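Local atomic coordinates of Plm1 (Streptomyces sp. HK803, PDB entry 4HXY), a protein that probably uses NADPH to reduce the beta-keto group of a polyketide intermediate in the first extension module of phoslactomycin biosynthesis. Residues D99-W111 against A340-Q352. Sequence-based numbering, arbitrary orientation.
Sequences DDPAADVRAAGVW and ACLDALARRRREQ
V105 is a knob in a hole formed by C341, A344, L345 and R348. Its CG1 lies anti to the backbone N (chi1 166°) and reaches C341 CB at 3.9 Å. CG2 lies beside the backbone N, 3.6 Å from L345 CA, and over one face of the R348 guanidinium. The R348 chain bends at chi3 (79°), passes A103 and V105, and its NH2 forms a salt bridge with D308. Water 3 links R348 NH1 to V105 N at the start of the helix. One turn on, A108 CB meets A344 CB at 3.4 Å, a tight methyl contact. C341 SG sits 3.6 Å from G109 CA, where no side chain intervenes. At the other end, E351 OE1 accepts from A103 N through the syn lone pair (3.0 Å, nearly straight). R347 NH1 lies 3.6 Å from A103 CB, and its NH2 reaches D104 O through water 2. D104 OD1 caps A107 N from above the carboxylate plane. A108, G109, A340 and A344 are small, and the axes of 105-111 and 340-351 come within 7.6 Å at 144°. This close, inclined antiparallel helix packing joins helix 105-120, probably of the structural subdomain, to helix 333-351 of the NADPH-binding catalytic subdomain, as in modular polyketide ketoreductases.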
# COMPACT_ATOMS: atom_id res chain seq x y z
N ASP A 99 10.22 -16.93 10.83
CA ASP A 99 8.83 -17.39 11.01
C ASP A 99 7.80 -16.40 10.46
O ASP A 99 6.64 -16.37 10.91
CB ASP A 99 8.55 -17.71 12.49
CG ASP A 99 8.60 -16.48 13.39
OD1 ASP A 99 9.13 -15.44 12.95
OD2 ASP A 99 8.13 -16.57 14.54
N ASP A 100 8.21 -15.58 9.49
CA ASP A 100 7.26 -14.73 8.78
C ASP A 100 6.33 -15.59 7.95
O ASP A 100 6.80 -16.41 7.16
CB ASP A 100 7.98 -13.76 7.84
CG ASP A 100 8.09 -12.36 8.40
OD1 ASP A 100 7.16 -11.87 9.11
OD2 ASP A 100 9.14 -11.74 8.09
N PRO A 101 5.01 -15.40 8.10
CA PRO A 101 4.10 -16.11 7.23
C PRO A 101 4.11 -15.55 5.80
O PRO A 101 4.71 -14.50 5.54
CB PRO A 101 2.74 -15.86 7.87
CG PRO A 101 2.88 -14.54 8.54
CD PRO A 101 4.28 -14.53 9.05
N ALA A 102 3.45 -16.27 4.91
CA ALA A 102 3.28 -15.83 3.53
C ALA A 102 2.36 -14.60 3.50
O ALA A 102 1.45 -14.49 4.32
CB ALA A 102 2.71 -16.94 2.69
N ALA A 103 2.59 -13.71 2.54
CA ALA A 103 1.84 -12.45 2.45
C ALA A 103 0.35 -12.67 2.19
O ALA A 103 -0.04 -13.54 1.37
CB ALA A 103 2.45 -11.55 1.35
N ASP A 104 -0.49 -11.92 2.92
CA ASP A 104 -1.93 -11.88 2.70
C ASP A 104 -2.21 -10.48 2.17
O ASP A 104 -2.06 -9.50 2.90
CB ASP A 104 -2.69 -12.13 4.02
CG ASP A 104 -4.20 -12.07 3.88
OD1 ASP A 104 -4.76 -11.38 3.01
OD2 ASP A 104 -4.87 -12.71 4.74
N VAL A 105 -2.56 -10.40 0.89
CA VAL A 105 -2.71 -9.10 0.22
C VAL A 105 -3.83 -8.30 0.87
O VAL A 105 -3.67 -7.11 1.16
CB VAL A 105 -2.94 -9.30 -1.30
CG1 VAL A 105 -3.43 -8.00 -1.98
CG2 VAL A 105 -1.66 -9.83 -1.93
N ARG A 106 -4.96 -8.94 1.12
CA ARG A 106 -6.10 -8.20 1.67
C ARG A 106 -5.87 -7.74 3.12
O ARG A 106 -6.29 -6.65 3.50
CB ARG A 106 -7.37 -9.02 1.52
CG ARG A 106 -7.71 -9.15 0.03
CD ARG A 106 -9.06 -9.74 -0.21
NE ARG A 106 -9.26 -10.12 -1.61
CZ ARG A 106 -9.49 -9.28 -2.63
NH1 ARG A 106 -9.67 -9.77 -3.85
NH2 ARG A 106 -9.55 -7.96 -2.46
N ALA A 107 -5.17 -8.54 3.90
CA ALA A 107 -4.86 -8.17 5.27
C ALA A 107 -3.97 -6.93 5.33
O ALA A 107 -4.10 -6.09 6.24
CB ALA A 107 -4.18 -9.31 6.02
N ALA A 108 -3.04 -6.83 4.39
CA ALA A 108 -2.16 -5.65 4.29
C ALA A 108 -2.95 -4.35 4.13
O ALA A 108 -2.54 -3.30 4.65
CB ALA A 108 -1.13 -5.83 3.14
N GLY A 109 -4.07 -4.40 3.43
CA GLY A 109 -4.95 -3.24 3.26
C GLY A 109 -5.49 -2.68 4.57
O GLY A 109 -5.72 -1.48 4.70
N VAL A 110 -5.69 -3.56 5.54
CA VAL A 110 -6.11 -3.16 6.88
C VAL A 110 -5.12 -2.16 7.46
O VAL A 110 -5.50 -1.16 8.08
CB VAL A 110 -6.20 -4.36 7.82
CG1 VAL A 110 -6.55 -3.90 9.20
CG2 VAL A 110 -7.30 -5.38 7.36
N TRP A 111 -3.83 -2.44 7.29
CA TRP A 111 -2.76 -1.57 7.80
C TRP A 111 -2.72 -0.23 7.06
O TRP A 111 -2.50 0.83 7.67
CB TRP A 111 -1.40 -2.28 7.74
CG TRP A 111 -1.25 -3.23 8.86
CD1 TRP A 111 -2.05 -4.31 9.14
CD2 TRP A 111 -0.29 -3.17 9.91
NE1 TRP A 111 -1.63 -4.92 10.28
CE2 TRP A 111 -0.54 -4.25 10.77
CE3 TRP A 111 0.80 -2.33 10.18
CZ2 TRP A 111 0.23 -4.51 11.89
CZ3 TRP A 111 1.55 -2.59 11.32
CH2 TRP A 111 1.29 -3.69 12.12
N ALA A 340 -1.08 -0.22 0.08
CA ALA A 340 -0.53 -1.21 0.99
C ALA A 340 -0.74 -2.62 0.42
O ALA A 340 0.10 -3.51 0.58
CB ALA A 340 -1.19 -1.10 2.39
N CYS A 341 -1.89 -2.84 -0.21
CA CYS A 341 -2.14 -4.11 -0.89
C CYS A 341 -1.12 -4.39 -1.98
O CYS A 341 -0.66 -5.54 -2.12
CB CYS A 341 -3.55 -4.14 -1.47
SG CYS A 341 -4.88 -4.26 -0.24
N LEU A 342 -0.78 -3.38 -2.77
CA LEU A 342 0.21 -3.56 -3.85
C LEU A 342 1.54 -4.03 -3.29
O LEU A 342 2.16 -4.94 -3.81
CB LEU A 342 0.44 -2.27 -4.62
CG LEU A 342 -0.68 -1.76 -5.51
CD1 LEU A 342 -0.20 -0.50 -6.26
CD2 LEU A 342 -1.14 -2.86 -6.49
N ASP A 343 1.98 -3.41 -2.19
CA ASP A 343 3.27 -3.76 -1.63
C ASP A 343 3.25 -5.22 -1.21
O ASP A 343 4.22 -5.94 -1.41
CB ASP A 343 3.62 -2.84 -0.45
CG ASP A 343 3.64 -1.36 -0.83
OD1 ASP A 343 3.71 -1.04 -2.05
OD2 ASP A 343 3.60 -0.49 0.08
N ALA A 344 2.12 -5.66 -0.65
CA ALA A 344 2.00 -7.06 -0.21
C ALA A 344 1.96 -8.02 -1.38
O ALA A 344 2.54 -9.10 -1.29
CB ALA A 344 0.78 -7.28 0.67
N LEU A 345 1.30 -7.63 -2.47
CA LEU A 345 1.23 -8.48 -3.65
C LEU A 345 2.63 -8.68 -4.22
O LEU A 345 2.96 -9.80 -4.62
CB LEU A 345 0.32 -7.88 -4.71
CG LEU A 345 0.24 -8.64 -6.01
CD1 LEU A 345 -0.24 -10.07 -5.81
CD2 LEU A 345 -0.65 -7.85 -6.97
N ALA A 346 3.47 -7.64 -4.26
CA ALA A 346 4.82 -7.83 -4.76
C ALA A 346 5.56 -8.86 -3.90
O ALA A 346 6.26 -9.72 -4.44
CB ALA A 346 5.60 -6.53 -4.85
N ARG A 347 5.42 -8.76 -2.58
CA ARG A 347 6.06 -9.74 -1.68
C ARG A 347 5.54 -11.15 -1.96
O ARG A 347 6.31 -12.11 -2.00
CB ARG A 347 5.82 -9.38 -0.21
CG ARG A 347 6.56 -8.15 0.23
CD ARG A 347 6.58 -7.96 1.75
NE ARG A 347 5.28 -7.54 2.27
CZ ARG A 347 4.44 -8.31 2.97
NH1 ARG A 347 4.74 -9.59 3.27
NH2 ARG A 347 3.29 -7.79 3.38
N ARG A 348 4.23 -11.26 -2.15
CA ARG A 348 3.58 -12.54 -2.37
C ARG A 348 4.10 -13.19 -3.65
O ARG A 348 4.43 -14.38 -3.68
CB ARG A 348 2.06 -12.39 -2.42
CG ARG A 348 1.31 -13.70 -2.38
CD ARG A 348 -0.18 -13.49 -2.53
NE ARG A 348 -0.57 -13.27 -3.92
CZ ARG A 348 -1.82 -13.11 -4.33
NH1 ARG A 348 -2.83 -13.11 -3.47
NH2 ARG A 348 -2.07 -12.96 -5.63
N ARG A 349 4.23 -12.38 -4.70
CA ARG A 349 4.65 -12.89 -5.99
C ARG A 349 6.11 -13.37 -5.93
O ARG A 349 6.45 -14.43 -6.47
CB ARG A 349 4.44 -11.80 -7.07
CG ARG A 349 4.79 -12.22 -8.47
CD ARG A 349 4.25 -11.21 -9.52
NE ARG A 349 4.67 -11.58 -10.87
CZ ARG A 349 3.94 -12.24 -11.75
NH1 ARG A 349 2.70 -12.60 -11.47
NH2 ARG A 349 4.47 -12.53 -12.94
N ARG A 350 6.97 -12.61 -5.25
CA ARG A 350 8.36 -13.04 -5.04
C ARG A 350 8.47 -14.35 -4.24
O ARG A 350 9.35 -15.17 -4.55
CB ARG A 350 9.20 -11.95 -4.41
CG ARG A 350 9.42 -10.78 -5.33
CD ARG A 350 10.54 -9.86 -4.85
NE ARG A 350 10.31 -9.33 -3.51
CZ ARG A 350 9.67 -8.19 -3.23
NH1 ARG A 350 9.18 -7.41 -4.20
NH2 ARG A 350 9.51 -7.80 -1.97
N GLU A 351 7.57 -14.55 -3.29
CA GLU A 351 7.52 -15.78 -2.48
C GLU A 351 7.20 -16.98 -3.37
O GLU A 351 7.60 -18.12 -3.08
CB GLU A 351 6.49 -15.65 -1.34
CG GLU A 351 6.96 -14.73 -0.26
CD GLU A 351 5.91 -14.38 0.81
OE1 GLU A 351 4.69 -14.62 0.64
OE2 GLU A 351 6.34 -13.81 1.84
N GLN A 352 6.49 -16.70 -4.45
CA GLN A 352 6.11 -17.71 -5.44
C GLN A 352 7.19 -17.87 -6.52
O GLN A 352 6.97 -18.53 -7.53
CB GLN A 352 4.73 -17.34 -6.04
CG GLN A 352 3.63 -17.35 -5.00
CD GLN A 352 2.29 -16.78 -5.49
OE1 GLN A 352 2.20 -16.12 -6.52
NE2 GLN A 352 1.23 -17.00 -4.69
O HOH W 1 5.47 -12.47 3.67
O HOH W 2 0.99 -9.15 3.67
O HOH W 3 -2.98 -13.01 -0.52